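Local coordinates for protein putative alpha/beta hydrolase (Desulfitobacterium hafniense, PDB 4RPC) that is a putative alpha/beta hydrolase whose substrate is unidentified and which probably cleaves that substrate by hydrolysis, at residues F38-I41 / I42-L45; I252-L255 / I256-L260. All coordinates share one frame; numbering follows the deposited sequence.

Interaction 1: residues F38-I41 / I42-L45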
loop_
_atom_site.group_PDB
_atom_site.type_symbol
_atom_site.label_atom_id
_atom_site.label_comp_id
_atom_site.label_asym_id
_atom_site.label_seq_id
_atom_site.Cartn_x
_atom_site.Cartn_y
_atom_site.Cartn_z
ATOM N N PHE A 38 7.925 6.972 1.984
ATOM C CA PHE A 38 8.338 7.281 0.641
ATOM C C PHE A 38 9.434 8.323 0.472
ATOM O O PHE A 38 9.677 8.762 -0.642
ATOM C CB PHE A 38 7.067 7.748 -0.120
ATOM C CG PHE A 38 5.997 6.684 -0.195
ATOM C CD1 PHE A 38 6.293 5.462 -0.794
ATOM C CD2 PHE A 38 4.734 6.903 0.297
ATOM C CE1 PHE A 38 5.341 4.464 -0.887
ATOM C CE2 PHE A 38 3.785 5.910 0.220
ATOM C CZ PHE A 38 4.095 4.680 -0.366
ATOM N N ALA A 39 10.125 8.680 1.528
ATOM C CA ALA A 39 11.201 9.677 1.440
ATOM C C ALA A 39 12.206 9.473 0.301
ATOM O O ALA A 39 12.383 10.355 -0.529
ATOM C CB ALA A 39 11.917 9.835 2.776
ATOM N N ARG A 40 12.814 8.290 0.243
ATOM C CA ARG A 40 13.826 8.008 -0.745
ATOM C C ARG A 40 13.241 7.943 -2.113
ATOM O O ARG A 40 13.856 8.420 -3.079
ATOM C CB ARG A 40 14.574 6.711 -0.398
ATOM C CG ARG A 40 15.623 6.284 -1.394
ATOM C CD ARG A 40 16.711 7.360 -1.616
ATOM N NE ARG A 40 17.616 6.945 -2.681
ATOM C CZ ARG A 40 18.654 6.118 -2.509
ATOM N NH1 ARG A 40 18.949 5.628 -1.314
ATOM N NH2 ARG A 40 19.403 5.774 -3.536
ATOM N N ILE A 41 12.026 7.401 -2.227
ATOM C CA ILE A 41 11.415 7.296 -3.553
ATOM C C ILE A 41 11.163 8.680 -4.115
ATOM O O ILE A 41 11.421 8.955 -5.273
ATOM C CB ILE A 41 10.109 6.471 -3.511
ATOM C CG1 ILE A 41 10.477 5.008 -3.224
ATOM C CG2 ILE A 41 9.337 6.565 -4.832
ATOM C CD1 ILE A 41 9.300 4.132 -2.831
ATOM N N ILE A 42 10.630 9.547 -3.286
ATOM C CA ILE A 42 10.355 10.902 -3.696
ATOM C C ILE A 42 11.655 11.557 -4.137
ATOM O O ILE A 42 11.709 12.115 -5.224
ATOM C CB ILE A 42 9.711 11.680 -2.553
ATOM C CG1 ILE A 42 8.297 11.157 -2.287
ATOM C CG2 ILE A 42 9.657 13.177 -2.837
ATOM C CD1 ILE A 42 7.772 11.573 -0.927
ATOM N N ARG A 43 12.704 11.463 -3.320
ATOM C CA ARG A 43 14.001 12.009 -3.703
ATOM C C ARG A 43 14.505 11.499 -5.034
ATOM O O ARG A 43 14.986 12.296 -5.832
ATOM C CB ARG A 43 15.072 11.763 -2.641
ATOM C CG ARG A 43 14.839 12.572 -1.373
ATOM C CD ARG A 43 16.102 12.652 -0.528
ATOM N NE ARG A 43 16.411 11.349 0.023
ATOM C CZ ARG A 43 15.838 10.832 1.114
ATOM N NH1 ARG A 43 14.924 11.509 1.823
ATOM N NH2 ARG A 43 16.214 9.623 1.527
ATOM N N ASP A 44 14.350 10.195 -5.296
ATOM C CA ASP A 44 14.783 9.620 -6.591
ATOM C C ASP A 44 13.949 10.065 -7.808
ATOM O O ASP A 44 14.475 10.167 -8.898
ATOM C CB ASP A 44 14.795 8.098 -6.559
ATOM C CG ASP A 44 15.781 7.542 -5.570
ATOM O OD1 ASP A 44 16.744 8.268 -5.177
ATOM O OD2 ASP A 44 15.580 6.359 -5.167
ATOM N N LEU A 45 12.652 10.296 -7.628
ATOM C CA LEU A 45 11.800 10.613 -8.762
ATOM C C LEU A 45 11.441 12.103 -8.903
ATOM O O LEU A 45 10.900 12.485 -9.917
ATOM C CB LEU A 45 10.515 9.772 -8.683
ATOM C CG LEU A 45 10.709 8.258 -8.576
ATOM C CD1 LEU A 45 9.378 7.583 -8.319
ATOM C CD2 LEU A 45 11.338 7.704 -9.844
#
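Two rotations bring Arg40 and Asp44 together: CG of Arg40 stands opposite the backbone N (chi1 178°), CG of Asp44 lies beside its own N (chi1 -63°), and a bend at chi2 of Arg40 turns the guanidinium toward the carboxylate one helical turn on. The resulting salt bridge rests on one nearly straight N-H...O hydrogen bond, from Arg40 NE to Asp44 OD1 (3.0 Å). OD1 sits in the guanidinium plane, while NE meets it on the syn side, somewhat out of the carboxylate plane. The planes stand 86° apart, in keeping with this end-on bond; NH2 of Arg40 stays 4.0 Å from Asp44 OD1, and no coplanar two-pronged pair forms. The other oxygen, Asp44 OD2, is hydrogen-bonded to Ser253 of helix 249-259. Were Arg40 an alanine, OD1 of Asp44 would probably lose its cationic mate, leaving Ser253 to hold the carboxylate through OD2. Arg43 bends at chi3 and folds back, one guanidinium face lying over Ala39 O and Arg40 CA; its NH1 comes 3.6 Å from Ala39 CB. On the buried side, Ile41 and Leu45 run side by side, with Ile41 CG2 3.6 Å from Leu45 CD1, while Ile42 CD1 reaches Phe38 CB at 4.0 Å. Four i to i+4 backbone bonds run from Ile42 N to Phe38 O (2.9 Å) through Leu45 N to Ile41 O. Phe38 and Ile42 both pack on Ile53 of strand 50-54. With Phe38 at the N-cap, this is a short amphipathic helix covering the central sheet of an alpha/beta-hydrolase fold.

Interaction 2: residues I252-L255 / I256-L260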
loop_
_atom_site.group_PDB
_atom_site.type_symbol
_atom_site.label_atom_id
_atom_site.label_comp_id
_atom_site.label_asym_id
_atom_site.label_seq_id
_atom_site.Cartn_x
_atom_site.Cartn_y
_atom_site.Cartn_z
ATOM N N ILE A 252 12.469 0.295 -5.614
ATOM C CA ILE A 252 11.109 0.633 -6.023
ATOM C C ILE A 252 11.174 1.784 -7.021
ATOM O O ILE A 252 10.495 1.742 -8.020
ATOM C CB ILE A 252 10.150 1.047 -4.846
ATOM C CG1 ILE A 252 10.075 0.011 -3.701
ATOM C CG2 ILE A 252 8.759 1.307 -5.383
ATOM C CD1 ILE A 252 9.592 -1.339 -4.086
ATOM N N SER A 253 11.947 2.828 -6.717
ATOM C CA SER A 253 12.197 3.957 -7.671
ATOM C C SER A 253 12.598 3.529 -9.046
ATOM O O SER A 253 12.092 4.028 -10.029
ATOM C CB SER A 253 13.330 4.838 -7.188
ATOM O OG SER A 253 12.941 5.400 -5.993
ATOM N N ARG A 254 13.569 2.635 -9.091
ATOM C CA ARG A 254 14.100 2.152 -10.365
ATOM C C ARG A 254 12.995 1.438 -11.120
ATOM O O ARG A 254 12.786 1.635 -12.290
ATOM C CB ARG A 254 15.249 1.194 -10.084
ATOM C CG ARG A 254 16.361 1.215 -11.079
ATOM C CD ARG A 254 17.694 0.950 -10.398
ATOM N NE ARG A 254 18.288 -0.303 -10.836
ATOM C CZ ARG A 254 18.933 -0.478 -11.985
ATOM N NH1 ARG A 254 19.058 0.515 -12.867
ATOM N NH2 ARG A 254 19.450 -1.661 -12.257
ATOM N N LEU A 255 12.250 0.615 -10.427
ATOM C CA LEU A 255 11.196 -0.143 -11.066
ATOM C C LEU A 255 10.084 0.761 -11.637
ATOM O O LEU A 255 9.588 0.532 -12.750
ATOM C CB LEU A 255 10.617 -1.092 -10.037
ATOM C CG LEU A 255 9.678 -2.168 -10.548
ATOM C CD1 LEU A 255 10.267 -2.869 -11.759
ATOM C CD2 LEU A 255 9.426 -3.168 -9.415
ATOM N N ILE A 256 9.698 1.786 -10.884
ATOM C CA ILE A 256 8.716 2.745 -11.370
ATOM C C ILE A 256 9.183 3.411 -12.681
ATOM O O ILE A 256 8.428 3.510 -13.645
ATOM C CB ILE A 256 8.379 3.823 -10.314
ATOM C CG1 ILE A 256 7.532 3.205 -9.197
ATOM C CG2 ILE A 256 7.549 4.917 -10.948
ATOM C CD1 ILE A 256 7.339 4.087 -7.966
ATOM N N ARG A 257 10.433 3.842 -12.711
ATOM C CA ARG A 257 11.037 4.449 -13.919
ATOM C C ARG A 257 11.017 3.459 -15.053
ATOM O O ARG A 257 10.661 3.824 -16.153
ATOM C CB ARG A 257 12.503 4.871 -13.702
ATOM C CG ARG A 257 12.712 6.095 -12.820
ATOM C CD ARG A 257 14.151 6.656 -12.871
ATOM N NE ARG A 257 14.236 7.999 -12.250
ATOM C CZ ARG A 257 14.123 9.160 -12.905
ATOM N NH1 ARG A 257 13.933 9.189 -14.226
ATOM N NH2 ARG A 257 14.182 10.315 -12.237
ATOM N N GLU A 258 11.376 2.206 -14.773
ATOM C CA GLU A 258 11.449 1.150 -15.808
ATOM C C GLU A 258 10.107 0.850 -16.410
ATOM O O GLU A 258 9.967 0.811 -17.589
ATOM C CB GLU A 258 12.006 -0.163 -15.228
ATOM C CG GLU A 258 13.507 -0.151 -14.927
ATOM C CD GLU A 258 13.951 -1.410 -14.180
ATOM O OE1 GLU A 258 13.084 -2.088 -13.533
ATOM O OE2 GLU A 258 15.166 -1.709 -14.222
ATOM N N ILE A 259 9.113 0.664 -15.566
ATOM C CA ILE A 259 7.730 0.438 -16.011
ATOM C C ILE A 259 7.162 1.621 -16.761
ATOM O O ILE A 259 6.324 1.465 -17.619
ATOM C CB ILE A 259 6.839 0.143 -14.777
ATOM C CG1 ILE A 259 7.149 -1.263 -14.245
ATOM C CG2 ILE A 259 5.351 0.349 -15.057
ATOM C CD1 ILE A 259 6.636 -1.481 -12.815
ATOM N N LEU A 260 7.587 2.823 -16.424
ATOM C CA LEU A 260 7.133 3.999 -17.153
ATOM C C LEU A 260 7.968 4.325 -18.413
ATOM O O LEU A 260 7.961 5.444 -18.917
ATOM C CB LEU A 260 7.071 5.196 -16.211
ATOM C CG LEU A 260 6.060 5.023 -15.079
ATOM C CD1 LEU A 260 6.026 6.305 -14.255
ATOM C CD2 LEU A 260 4.682 4.686 -15.659
#
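Leu255 and Ile259 meet one turn apart on the sheet-facing side of helix 249-259, with Leu255 CG 3.9 Å from Ile259 CD1. Their conformations differ: CG of Leu255 lies opposite the backbone N (chi1 -169°, with chi2 at 48°), while CG1 of Ile259 lies beside its N (chi1 -73°) and carries CD1 back toward the leucine. The same methyl of Ile259 also passes 3.6 Å from Leu255 O, the carbonyl that accepts the hydrogen bond from Ile259 N. Leu255 and Ile259 both pack on Tyr234 of strand 232-236.

A second apolar pair joins Ile252 to Ile256. Here the branch that touches is CG2 of Ile252, 4.1 Å from CD1 of Ile256. Ile256 and Ile259 share the same first rotation, and each sets CG1 near the carbonyl oxygen four residues earlier (Ile256 CG1 3.5 Å from Ile252 O). Ile252 also packs on Leu208 and Ile256 on Leu117.

Toward solvent, Glu258 extends beyond CG and crosses Leu255 at about a right angle; its OE1 lies 3.4 Å from Leu255 CD1. Arg254 NH1 stays 4.7 Å from Glu258 OE2, too far for a salt bridge. The first three torsions of Arg254 sit off the usual staggered positions, and both residues touch crystal neighbours, so that gap should not be over-read. Arg257, extended from CG to NE, leads away from this turn, and its NH2 forms a salt bridge with Asp47.

Four i to i+4 backbone bonds underlie the side chains, from Ile256 N to Ile252 O (3.0 Å) through Ile259 N to Leu255 O (2.9 Å). Chemically, cohesion within the turn therefore rests on main-chain hydrogen bonding and apolar packing, and any attraction between Arg254 and Glu258 is probably only a general electrostatic one.

From the N terminus, interaction 1 comes first, at the N-cap and along helix 39-45, between strands 23-27 and 50-54; interaction 2 follows some two hundred residues later in helix 249-259, after the last strand, 232-236. Each is closed by i to i+4 turns and spans no long loop, so the two lie in series and neither nest nor cross. In space the two helices touch. Besides the polar link between Asp44 and Ser253, Leu45 CD2 packs against Arg257 CG at 3.7 Å, and the side chain of Ile252 rests on Ile41. The early and final helices are thus joined beside the central sheet.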